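Local atomic coordinates of nitroreductase family protein (PDB entry 7DP1), a protein that probably reduces nitro groups of dinitroaniline herbicides, using NADPH as electron donor and bound flavin mononucleotide as cofactor. Residues 12-17 / 161-166; 20-25 / 210-215; 130-135 / 173-178. The protein carries 1 engineered substitution. All coordinates share one frame; numbering follows the deposited sequence.

Helix 11-17 opens the chain's structured part, and contact 1 brings it against the far end of helix 148-167, closing a loop of 143 residues. Loop 20-25 follows; contact 2 pairs it with 210-215, beyond strand 195-204, with 184 residues between. Contacts 1 and 2 therefore cross. Contact 3 joins the loop before strand 136-143 to the end of strand 171-175, 37 residues lying between; it falls within the span of contact 2 but crosses contact 1, since its first segment precedes 161-166 and its second follows. Contacts 2 and 3 both touch FMN and meet, R22 CG lying 3.5 Å from F132 CE2. M162 SD joins contacts 1 and 3, 3.9 Å from P174 CG.

Contact 1 of 3, residues 12-17 / 161-166; sequences SEALAR and VMLLLV
L163 sets CG anti to its own carbonyl carbon (chi1 -68°) and V166 sets CG1 anti to its backbone N (chi1 162°), and these rotations present methyl groups to A14 on helix 12-17. The CD2 branch of L163 lies 3.9 Å from A14 CB and reaches further, to 3.6 Å from A14 C, so it rests on main chain as much as on side chain. Its other branch meets L15: CD1 of L163 is 3.5 Å from L15 CD2, a tight touch for two methyl carbons. The CB of L15 points away from helix 161-166, while the CD2 end of the side chain comes back to L163. V166 CG1 fills the next place along, 3.9 Å from A14 O and 4.2 Å from R17 CB.

In the nitroreductase fold this is helix-on-helix packing between the N-terminal helix 11-17 and the last part of helix 148-167. The short segments cross almost perpendicularly, at 99°, with axes 8.8 Å apart at closest approach; the interface is accordingly a small patch centred on A14 and L163, whose CA atoms are 5.6 Å apart. The dimer interface runs beside it: S12 OG is hydrogen-bonded to E167 OE1 of the second subunit, and L15 packs on S160 of that subunit.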
loop_
_atom_site.group_PDB
_atom_site.type_symbol
_atom_site.label_atom_id
_atom_site.label_comp_id
_atom_site.label_asym_id
_atom_site.label_seq_id
_atom_site.Cartn_x
_atom_site.Cartn_y
_atom_site.Cartn_z
ATOM N N SER A 12 -12.401 -4.735 -9.996
ATOM C CA SER A 12 -13.260 -5.279 -8.939
ATOM C C SER A 12 -13.065 -6.772 -8.773
ATOM O O SER A 12 -12.928 -7.280 -7.656
ATOM C CB SER A 12 -14.740 -4.997 -9.226
ATOM O OG SER A 12 -15.017 -3.617 -9.121
ATOM N N GLU A 13 -13.081 -7.473 -9.900
ATOM C CA GLU A 13 -12.898 -8.917 -9.927
ATOM C C GLU A 13 -11.498 -9.303 -9.487
ATOM O O GLU A 13 -11.318 -10.313 -8.813
ATOM C CB GLU A 13 -13.193 -9.457 -11.328
ATOM C CG GLU A 13 -14.667 -9.294 -11.715
ATOM C CD GLU A 13 -14.901 -9.273 -13.215
ATOM O OE1 GLU A 13 -13.919 -9.198 -13.985
ATOM O OE2 GLU A 13 -16.078 -9.331 -13.624
ATOM N N ALA A 14 -10.505 -8.498 -9.866
ATOM C CA ALA A 14 -9.143 -8.748 -9.438
ATOM C C ALA A 14 -9.056 -8.659 -7.920
ATOM O O ALA A 14 -8.549 -9.573 -7.278
ATOM C CB ALA A 14 -8.161 -7.760 -10.103
ATOM N N LEU A 15 -9.567 -7.565 -7.351
ATOM C CA LEU A 15 -9.598 -7.387 -5.894
ATOM C C LEU A 15 -10.275 -8.559 -5.190
ATOM O O LEU A 15 -9.806 -9.037 -4.148
ATOM C CB LEU A 15 -10.343 -6.103 -5.517
ATOM C CG LEU A 15 -9.582 -4.832 -5.124
ATOM C CD1 LEU A 15 -8.526 -5.148 -4.065
ATOM C CD2 LEU A 15 -8.958 -4.164 -6.331
ATOM N N ALA A 16 -11.399 -8.987 -5.757
ATOM C CA ALA A 16 -12.210 -10.047 -5.178
ATOM C C ALA A 16 -11.511 -11.387 -5.242
ATOM O O ALA A 16 -11.567 -12.135 -4.275
ATOM C CB ALA A 16 -13.562 -10.127 -5.869
ATOM N N ARG A 17 -10.831 -11.686 -6.355
ATOM C CA ARG A 17 -10.238 -13.013 -6.532
ATOM C C ARG A 17 -8.801 -13.122 -6.039
ATOM O O ARG A 17 -8.254 -14.231 -5.998
ATOM C CB ARG A 17 -10.303 -13.462 -8.005
ATOM C CG ARG A 17 -11.708 -13.453 -8.591
ATOM C CD ARG A 17 -11.784 -13.796 -10.077
ATOM N NE ARG A 17 -13.073 -14.431 -10.394
ATOM C CZ ARG A 17 -14.051 -13.865 -11.101
ATOM N NH1 ARG A 17 -13.905 -12.641 -11.590
ATOM N NH2 ARG A 17 -15.185 -14.524 -11.324
ATOM N N VAL A 161 1.028 -4.916 -7.952
ATOM C CA VAL A 161 1.590 -6.161 -8.491
ATOM C C VAL A 161 0.667 -7.358 -8.255
ATOM O O VAL A 161 0.377 -8.137 -9.163
ATOM C CB VAL A 161 2.977 -6.411 -7.875
ATOM C CG1 VAL A 161 3.538 -7.774 -8.300
ATOM C CG2 VAL A 161 3.908 -5.260 -8.281
ATOM N N MET A 162 0.173 -7.483 -7.032
ATOM C CA MET A 162 -0.652 -8.622 -6.671
ATOM C C MET A 162 -1.937 -8.679 -7.511
ATOM O O MET A 162 -2.383 -9.745 -7.924
ATOM C CB MET A 162 -0.978 -8.550 -5.181
ATOM C CG MET A 162 0.254 -8.808 -4.306
ATOM S SD MET A 162 -0.230 -8.925 -2.584
ATOM C CE MET A 162 -0.333 -7.194 -2.171
ATOM N N LEU A 163 -2.541 -7.519 -7.756
ATOM C CA LEU A 163 -3.727 -7.484 -8.609
ATOM C C LEU A 163 -3.417 -7.820 -10.060
ATOM O O LEU A 163 -4.183 -8.535 -10.693
ATOM C CB LEU A 163 -4.388 -6.115 -8.530
ATOM C CG LEU A 163 -5.003 -5.847 -7.153
ATOM C CD1 LEU A 163 -5.574 -4.452 -7.092
ATOM C CD2 LEU A 163 -6.079 -6.892 -6.912
ATOM N N LEU A 164 -2.290 -7.320 -10.577
ATOM C CA LEU A 164 -1.899 -7.620 -11.960
ATOM C C LEU A 164 -1.630 -9.109 -12.172
ATOM O O LEU A 164 -1.899 -9.656 -13.248
ATOM C CB LEU A 164 -0.649 -6.827 -12.344
ATOM C CG LEU A 164 -0.922 -5.341 -12.564
ATOM C CD1 LEU A 164 0.374 -4.490 -12.517
ATOM C CD2 LEU A 164 -1.657 -5.141 -13.865
ATOM N N LEU A 165 -1.081 -9.754 -11.149
ATOM C CA LEU A 165 -0.811 -11.183 -11.218
ATOM C C LEU A 165 -2.103 -11.949 -11.405
ATOM O O LEU A 165 -2.235 -12.765 -12.315
ATOM C CB LEU A 165 -0.099 -11.651 -9.945
ATOM C CG LEU A 165 1.369 -11.236 -9.810
ATOM C CD1 LEU A 165 1.899 -11.622 -8.435
ATOM C CD2 LEU A 165 2.209 -11.888 -10.921
ATOM N N VAL A 166 -3.061 -11.660 -10.529
ATOM C CA VAL A 166 -4.382 -12.280 -10.552
ATOM C C VAL A 166 -5.034 -12.108 -11.909
ATOM O O VAL A 166 -5.586 -13.071 -12.484
ATOM C CB VAL A 166 -5.284 -11.673 -9.461
ATOM C CG1 VAL A 166 -6.748 -11.958 -9.739
ATOM C CG2 VAL A 166 -4.871 -12.201 -8.089
#

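Contact 2 of 3, residues 20-25 / 210-215; sequences SVRAFT and APVNRW. With FMN (flavin mononucleotide), chain C.
A23 and R22 of 20-25 meet V212 and N213 of 210-215 in a buried loop-to-loop contact, at the place where the nitroreductase fold binds the phosphate and pyrimidine ends of FMN. N213 carries the pairing with both ends of its amide. Its OD1 accepts the backbone N of R22 at 3.0 Å, in the carbonyl plane, while its ND2 donates to A23 O, also at 3.0 Å, on a lone pair of that oxygen and nearly in the amide's own plane. A second bond from ND2, to D207 O, further fixes the amide's rotation. Beside it, V212 turns CG1 between its backbone N and carbonyl carbon (chi1 75°), which brings that methyl to 3.5 Å from A23 CB.

With its backbone held in this way, the loop offers two residues to the cofactor. S20 N reaches FMN O1P at 2.6 Å and S20 OG gives a bond of 2.8 Å to O3P, so two phosphate oxygens are gripped. R22, extended from CG to NE, meets the flavin along the edge of its guanidinium: NE to O2 at 2.8 Å, and NH2 to N1 at 3.1 Å, almost straight at 173°. Such a positive charge would probably favour negative charge at N1 and O2 in the reduced flavin. The remaining nitrogen, NH1, lies 4.0 Å from CZ2 at the edge of the W215 ring, whose plane is 15° from that of the guanidinium.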
loop_
_atom_site.group_PDB
_atom_site.type_symbol
_atom_site.label_atom_id
_atom_site.label_comp_id
_atom_site.label_asym_id
_atom_site.label_seq_id
_atom_site.Cartn_x
_atom_site.Cartn_y
_atom_site.Cartn_z
ATOM N N SER A 20 -4.175 -14.584 -0.458
ATOM C CA SER A 20 -2.841 -15.026 -0.115
ATOM C C SER A 20 -2.764 -16.535 -0.346
ATOM O O SER A 20 -3.208 -17.312 0.480
ATOM C CB SER A 20 -2.514 -14.649 1.326
ATOM O OG SER A 20 -2.395 -13.231 1.419
ATOM N N VAL A 21 -2.167 -16.931 -1.466
ATOM C CA VAL A 21 -2.090 -18.337 -1.864
ATOM C C VAL A 21 -0.930 -19.073 -1.194
ATOM O O VAL A 21 0.225 -18.645 -1.274
ATOM C CB VAL A 21 -1.965 -18.439 -3.401
ATOM C CG1 VAL A 21 -1.580 -19.819 -3.830
ATOM C CG2 VAL A 21 -3.276 -18.002 -4.053
ATOM N N ARG A 22 -1.237 -20.182 -0.528
ATOM C CA ARG A 22 -0.206 -20.928 0.196
ATOM C C ARG A 22 -0.072 -22.355 -0.326
ATOM O O ARG A 22 0.258 -23.282 0.423
ATOM C CB ARG A 22 -0.502 -20.915 1.703
ATOM C CG ARG A 22 -0.532 -19.494 2.254
ATOM C CD ARG A 22 -0.968 -19.389 3.705
ATOM N NE ARG A 22 -0.963 -17.986 4.141
ATOM C CZ ARG A 22 -2.051 -17.226 4.239
ATOM N NH1 ARG A 22 -3.242 -17.730 3.942
ATOM N NH2 ARG A 22 -1.948 -15.957 4.632
ATOM N N ALA A 23 -0.347 -22.521 -1.618
ATOM C CA ALA A 23 -0.060 -23.761 -2.324
ATOM C C ALA A 23 0.014 -23.524 -3.825
ATOM O O ALA A 23 -1.009 -23.246 -4.472
ATOM C CB ALA A 23 -1.096 -24.815 -2.016
ATOM N N PHE A 24 1.227 -23.648 -4.365
ATOM C CA PHE A 24 1.501 -23.432 -5.784
ATOM C C PHE A 24 1.885 -24.717 -6.508
ATOM O O PHE A 24 2.552 -25.588 -5.945
ATOM C CB PHE A 24 2.635 -22.417 -5.974
ATOM C CG PHE A 24 2.370 -21.070 -5.364
ATOM C CD1 PHE A 24 2.651 -20.830 -4.032
ATOM C CD2 PHE A 24 1.871 -20.031 -6.133
ATOM C CE1 PHE A 24 2.418 -19.578 -3.474
ATOM C CE2 PHE A 24 1.636 -18.788 -5.581
ATOM C CZ PHE A 24 1.912 -18.559 -4.246
ATOM N N THR A 25 1.473 -24.832 -7.763
ATOM C CA THR A 25 1.985 -25.893 -8.623
ATOM C C THR A 25 3.400 -25.462 -9.006
ATOM O O THR A 25 3.768 -24.322 -8.756
ATOM C CB THR A 25 1.109 -26.090 -9.866
ATOM O OG1 THR A 25 1.317 -25.010 -10.781
ATOM C CG2 THR A 25 -0.372 -26.139 -9.475
ATOM N N ALA A 210 -6.246 -26.868 -3.735
ATOM C CA ALA A 210 -5.680 -26.963 -2.403
ATOM C C ALA A 210 -6.646 -26.423 -1.369
ATOM O O ALA A 210 -7.225 -25.347 -1.558
ATOM C CB ALA A 210 -4.360 -26.208 -2.334
ATOM N N PRO A 211 -6.782 -27.142 -0.244
ATOM C CA PRO A 211 -7.728 -26.761 0.809
ATOM C C PRO A 211 -7.324 -25.408 1.368
ATOM O O PRO A 211 -8.155 -24.535 1.654
ATOM C CB PRO A 211 -7.567 -27.871 1.856
ATOM C CG PRO A 211 -6.192 -28.428 1.624
ATOM C CD PRO A 211 -5.942 -28.289 0.145
ATOM N N VAL A 212 -6.013 -25.245 1.479
ATOM C CA VAL A 212 -5.414 -24.046 2.006
ATOM C C VAL A 212 -5.807 -22.840 1.156
ATOM O O VAL A 212 -5.833 -21.724 1.656
ATOM C CB VAL A 212 -3.878 -24.199 2.060
ATOM C CG1 VAL A 212 -3.281 -24.084 0.666
ATOM C CG2 VAL A 212 -3.265 -23.185 2.984
ATOM N N ASN A 213 -6.183 -23.078 -0.102
ATOM C CA ASN A 213 -6.531 -21.994 -1.026
ATOM C C ASN A 213 -8.013 -21.723 -1.288
ATOM O O ASN A 213 -8.327 -20.875 -2.121
ATOM C CB ASN A 213 -5.890 -22.253 -2.392
ATOM C CG ASN A 213 -4.381 -22.184 -2.355
ATOM O OD1 ASN A 213 -3.797 -21.505 -1.514
ATOM N ND2 ASN A 213 -3.737 -22.883 -3.283
ATOM N N ARG A 214 -8.929 -22.389 -0.592
ATOM C CA ARG A 214 -10.331 -22.272 -0.994
ATOM C C ARG A 214 -11.299 -21.819 0.100
ATOM O O ARG A 214 -12.449 -21.472 -0.188
ATOM C CB ARG A 214 -10.826 -23.616 -1.546
ATOM C CG ARG A 214 -10.040 -24.169 -2.728
ATOM C CD ARG A 214 -10.801 -25.343 -3.350
ATOM N NE ARG A 214 -12.071 -24.876 -3.898
ATOM C CZ ARG A 214 -13.155 -25.626 -4.049
ATOM N NH1 ARG A 214 -13.151 -26.896 -3.669
ATOM N NH2 ARG A 214 -14.255 -25.094 -4.566
ATOM N N TRP A 215 -10.830 -21.782 1.341
ATOM C CA TRP A 215 -11.651 -21.285 2.438
ATOM C C TRP A 215 -11.897 -19.783 2.293
ATOM O O TRP A 215 -11.026 -19.045 1.837
ATOM C CB TRP A 215 -10.992 -21.607 3.785
ATOM C CG TRP A 215 -9.582 -21.095 3.893
ATOM C CD1 TRP A 215 -8.450 -21.721 3.450
ATOM C CD2 TRP A 215 -9.157 -19.841 4.442
ATOM N NE1 TRP A 215 -7.345 -20.946 3.713
ATOM C CE2 TRP A 215 -7.750 -19.783 4.313
ATOM C CE3 TRP A 215 -9.825 -18.765 5.032
ATOM C CZ2 TRP A 215 -7.000 -18.693 4.755
ATOM C CZ3 TRP A 215 -9.077 -17.681 5.478
ATOM C CH2 TRP A 215 -7.678 -17.655 5.331
HETATM N N1 FMN C . 0.744 -14.598 5.158
HETATM C C2 FMN C . 1.530 -15.632 5.623
HETATM O O2 FMN C . 1.078 -16.767 5.703
HETATM N N3 FMN C . 2.832 -15.408 6.009
HETATM C C4 FMN C . 3.377 -14.149 5.935
HETATM O O4 FMN C . 4.562 -13.975 6.273
HETATM C C4A FMN C . 2.577 -13.103 5.476
HETATM N N5 FMN C . 3.082 -11.824 5.396
HETATM C C5A FMN C . 2.310 -10.781 4.923
HETATM C C6 FMN C . 2.870 -9.509 4.847
HETATM C C7 FMN C . 2.115 -8.449 4.382
HETATM C C7M FMN C . 2.696 -7.072 4.278
HETATM C C8 FMN C . 0.801 -8.656 3.990
HETATM C C8M FMN C . 0.038 -7.471 3.472
HETATM C C9 FMN C . 0.231 -9.929 4.066
HETATM C C9A FMN C . 0.987 -11.004 4.539
HETATM N N10 FMN C . 0.470 -12.287 4.634
HETATM C C10 FMN C . 1.258 -13.328 5.099
HETATM C "C1'" FMN C . -0.931 -12.592 4.209
HETATM C "C2'" FMN C . -2.016 -12.163 5.193
HETATM O "O2'" FMN C . -2.113 -13.110 6.226
HETATM C "C3'" FMN C . -3.339 -12.106 4.435
HETATM O "O3'" FMN C . -3.262 -10.992 3.570
HETATM C "C4'" FMN C . -4.563 -11.921 5.326
HETATM O "O4'" FMN C . -4.805 -13.020 6.186
HETATM C "C5'" FMN C . -5.766 -11.780 4.425
HETATM O "O5'" FMN C . -5.875 -12.963 3.672
HETATM P P FMN C . -5.990 -12.803 2.077
HETATM O O1P FMN C . -5.847 -14.160 1.447
HETATM O O2P FMN C . -7.336 -12.184 1.738
HETATM O O3P FMN C . -4.889 -11.872 1.604
#

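Contact 3 of 3, residues 130-135 / 173-178; sequences RGFGAP and CPQECW. With FMN (flavin mononucleotide), chain C.
F132 meets C173 and Q175 in the FMN pocket, beside the pyrimidine part of the isoalloxazine. CE2 of F132 touches C173 SG at 3.6 Å, a sulfur-aromatic contact with the sulfur oblique to the ring. The same CE2 is 3.7 Å from Q175 NE2; the two side chains run antiparallel alongside one another, ring and amide planes 36° apart. Q175 runs extended beyond CG, and both ends of its amide are engaged: NE2 bonds to N128 O, while OE1 accepts W178 NE1 at 2.9 Å, the donor standing well above the carbonyl plane. G131, with positive phi, lies alongside, its CA 3.8 Å from Q175 OE1.

The strand 171-175, outermost in the sheet of this chain and paired with 195-204, ends at Q175, and the next residues bond to the flavin, as in other nitroreductases. E176 N donates to FMN N5 at 2.7 Å with an angle of 156°, and C177 N to O4 at 3.1 Å, so main-chain N-H groups grip the redox edge of the ring. The side chain of E176 runs alongside the C6 and C7M edge, somewhat off the ring plane, with CD 3.5 Å from C7M. Replacing E176 by an alanine would probably open a gap beside C6 and C7M and take the carboxylate away from that methyl. At the pyrimidine end, O2 lies at the edge of the F132 ring, 3.9 Å from CZ.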
loop_
_atom_site.group_PDB
_atom_site.type_symbol
_atom_site.label_atom_id
_atom_site.label_comp_id
_atom_site.label_asym_id
_atom_site.label_seq_id
_atom_site.Cartn_x
_atom_site.Cartn_y
_atom_site.Cartn_z
ATOM N N ARG A 130 9.778 -21.698 2.394
ATOM C CA ARG A 130 9.921 -22.216 1.041
ATOM C C ARG A 130 8.929 -21.536 0.090
ATOM O O ARG A 130 8.680 -22.025 -1.009
ATOM C CB ARG A 130 9.658 -23.722 1.013
ATOM C CG ARG A 130 10.223 -24.503 2.174
ATOM C CD ARG A 130 9.835 -25.979 2.055
ATOM N NE ARG A 130 10.961 -26.857 1.761
ATOM C CZ ARG A 130 11.803 -27.323 2.677
ATOM N NH1 ARG A 130 11.649 -26.989 3.951
ATOM N NH2 ARG A 130 12.797 -28.120 2.318
ATOM N N GLY A 131 8.402 -20.384 0.493
ATOM C CA GLY A 131 7.492 -19.634 -0.353
ATOM C C GLY A 131 6.263 -20.465 -0.685
ATOM O O GLY A 131 5.594 -20.248 -1.696
ATOM N N PHE A 132 5.969 -21.424 0.187
ATOM C CA PHE A 132 4.854 -22.343 -0.009
ATOM C C PHE A 132 4.979 -23.051 -1.345
ATOM O O PHE A 132 3.968 -23.391 -1.955
ATOM C CB PHE A 132 3.509 -21.612 0.073
ATOM C CG PHE A 132 3.276 -20.910 1.379
ATOM C CD1 PHE A 132 3.194 -21.628 2.560
ATOM C CD2 PHE A 132 3.147 -19.534 1.429
ATOM C CE1 PHE A 132 2.970 -20.989 3.767
ATOM C CE2 PHE A 132 2.936 -18.887 2.636
ATOM C CZ PHE A 132 2.847 -19.615 3.808
ATOM N N GLY A 133 6.213 -23.221 -1.819
ATOM C CA GLY A 133 6.457 -23.947 -3.049
ATOM C C GLY A 133 6.392 -23.117 -4.314
ATOM O O GLY A 133 6.420 -23.652 -5.420
ATOM N N ALA A 134 6.286 -21.808 -4.158
ATOM C CA ALA A 134 6.306 -20.911 -5.304
ATOM C C ALA A 134 7.681 -20.939 -5.973
ATOM O O ALA A 134 8.709 -21.002 -5.292
ATOM C CB ALA A 134 5.946 -19.514 -4.886
ATOM N N PRO A 135 7.697 -20.898 -7.312
ATOM C CA PRO A 135 8.936 -20.944 -8.105
ATOM C C PRO A 135 9.708 -19.627 -8.116
ATOM O O PRO A 135 10.900 -19.626 -8.412
ATOM C CB PRO A 135 8.434 -21.285 -9.510
ATOM C CG PRO A 135 7.066 -20.703 -9.549
ATOM C CD PRO A 135 6.499 -20.902 -8.165
ATOM N N CYS A 173 1.632 -14.683 -2.567
ATOM C CA CYS A 173 1.503 -14.583 -1.130
ATOM C C CYS A 173 2.475 -13.531 -0.647
ATOM O O CYS A 173 3.680 -13.741 -0.721
ATOM C CB CYS A 173 1.808 -15.930 -0.452
ATOM S SG CYS A 173 1.326 -15.932 1.313
ATOM N N PRO A 174 1.968 -12.385 -0.167
ATOM C CA PRO A 174 2.875 -11.443 0.495
ATOM C C PRO A 174 3.392 -12.090 1.777
ATOM O O PRO A 174 2.641 -12.804 2.436
ATOM C CB PRO A 174 1.989 -10.230 0.773
ATOM C CG PRO A 174 0.590 -10.779 0.777
ATOM C CD PRO A 174 0.565 -11.919 -0.158
ATOM N N GLN A 175 4.669 -11.907 2.093
ATOM C CA GLN A 175 5.271 -12.594 3.245
ATOM C C GLN A 175 6.200 -11.709 4.053
ATOM O O GLN A 175 7.308 -11.423 3.615
ATOM C CB GLN A 175 6.076 -13.804 2.798
ATOM C CG GLN A 175 5.302 -14.951 2.215
ATOM C CD GLN A 175 6.210 -16.148 2.021
ATOM O OE1 GLN A 175 6.994 -16.193 1.075
ATOM N NE2 GLN A 175 6.135 -17.112 2.939
ATOM N N GLU A 176 5.783 -11.328 5.254
ATOM C CA GLU A 176 6.659 -10.563 6.134
ATOM C C GLU A 176 7.607 -11.465 6.905
ATOM O O GLU A 176 8.511 -10.989 7.596
ATOM C CB GLU A 176 5.839 -9.739 7.111
ATOM C CG GLU A 176 5.739 -8.300 6.733
ATOM C CD GLU A 176 4.476 -7.658 7.281
ATOM O OE1 GLU A 176 3.760 -8.311 8.077
ATOM O OE2 GLU A 176 4.210 -6.502 6.904
ATOM N N CYS A 177 7.387 -12.771 6.810
ATOM C CA CYS A 177 8.196 -13.719 7.577
ATOM C C CYS A 177 9.697 -13.588 7.270
ATOM O O CYS A 177 10.540 -13.836 8.132
ATOM C CB CYS A 177 7.727 -15.150 7.299
ATOM S SG CYS A 177 7.826 -15.615 5.552
ATOM N N TRP A 178 10.018 -13.167 6.049
ATOM C CA TRP A 178 11.410 -12.997 5.624
ATOM C C TRP A 178 12.113 -11.872 6.388
ATOM O O TRP A 178 13.338 -11.892 6.564
ATOM C CB TRP A 178 11.467 -12.737 4.106
ATOM C CG TRP A 178 10.927 -13.922 3.323
ATOM C CD1 TRP A 178 9.693 -14.028 2.742
ATOM C CD2 TRP A 178 11.583 -15.182 3.104
ATOM N NE1 TRP A 178 9.549 -15.267 2.166
ATOM C CE2 TRP A 178 10.697 -15.992 2.370
ATOM C CE3 TRP A 178 12.844 -15.692 3.443
ATOM C CZ2 TRP A 178 11.029 -17.286 1.961
ATOM C CZ3 TRP A 178 13.174 -16.988 3.044
ATOM C CH2 TRP A 178 12.271 -17.766 2.311
HETATM N N1 FMN C . 0.744 -14.598 5.158
HETATM C C2 FMN C . 1.530 -15.632 5.623
HETATM O O2 FMN C . 1.078 -16.767 5.703
HETATM N N3 FMN C . 2.832 -15.408 6.009
HETATM C C4 FMN C . 3.377 -14.149 5.935
HETATM O O4 FMN C . 4.562 -13.975 6.273
HETATM C C4A FMN C . 2.577 -13.103 5.476
HETATM N N5 FMN C . 3.082 -11.824 5.396
HETATM C C5A FMN C . 2.310 -10.781 4.923
HETATM C C6 FMN C . 2.870 -9.509 4.847
HETATM C C7 FMN C . 2.115 -8.449 4.382
HETATM C C7M FMN C . 2.696 -7.072 4.278
HETATM C C8 FMN C . 0.801 -8.656 3.990
HETATM C C8M FMN C . 0.038 -7.471 3.472
HETATM C C9 FMN C . 0.231 -9.929 4.066
HETATM C C9A FMN C . 0.987 -11.004 4.539
HETATM N N10 FMN C . 0.470 -12.287 4.634
HETATM C C10 FMN C . 1.258 -13.328 5.099
HETATM C "C1'" FMN C . -0.931 -12.592 4.209
HETATM C "C2'" FMN C . -2.016 -12.163 5.193
HETATM O "O2'" FMN C . -2.113 -13.110 6.226
HETATM C "C3'" FMN C . -3.339 -12.106 4.435
HETATM O "O3'" FMN C . -3.262 -10.992 3.570
HETATM C "C4'" FMN C . -4.563 -11.921 5.326
HETATM O "O4'" FMN C . -4.805 -13.020 6.186
HETATM C "C5'" FMN C . -5.766 -11.780 4.425
HETATM O "O5'" FMN C . -5.875 -12.963 3.672
HETATM P P FMN C . -5.990 -12.803 2.077
HETATM O O1P FMN C . -5.847 -14.160 1.447
HETATM O O2P FMN C . -7.336 -12.184 1.738
HETATM O O3P FMN C . -4.889 -11.872 1.604
#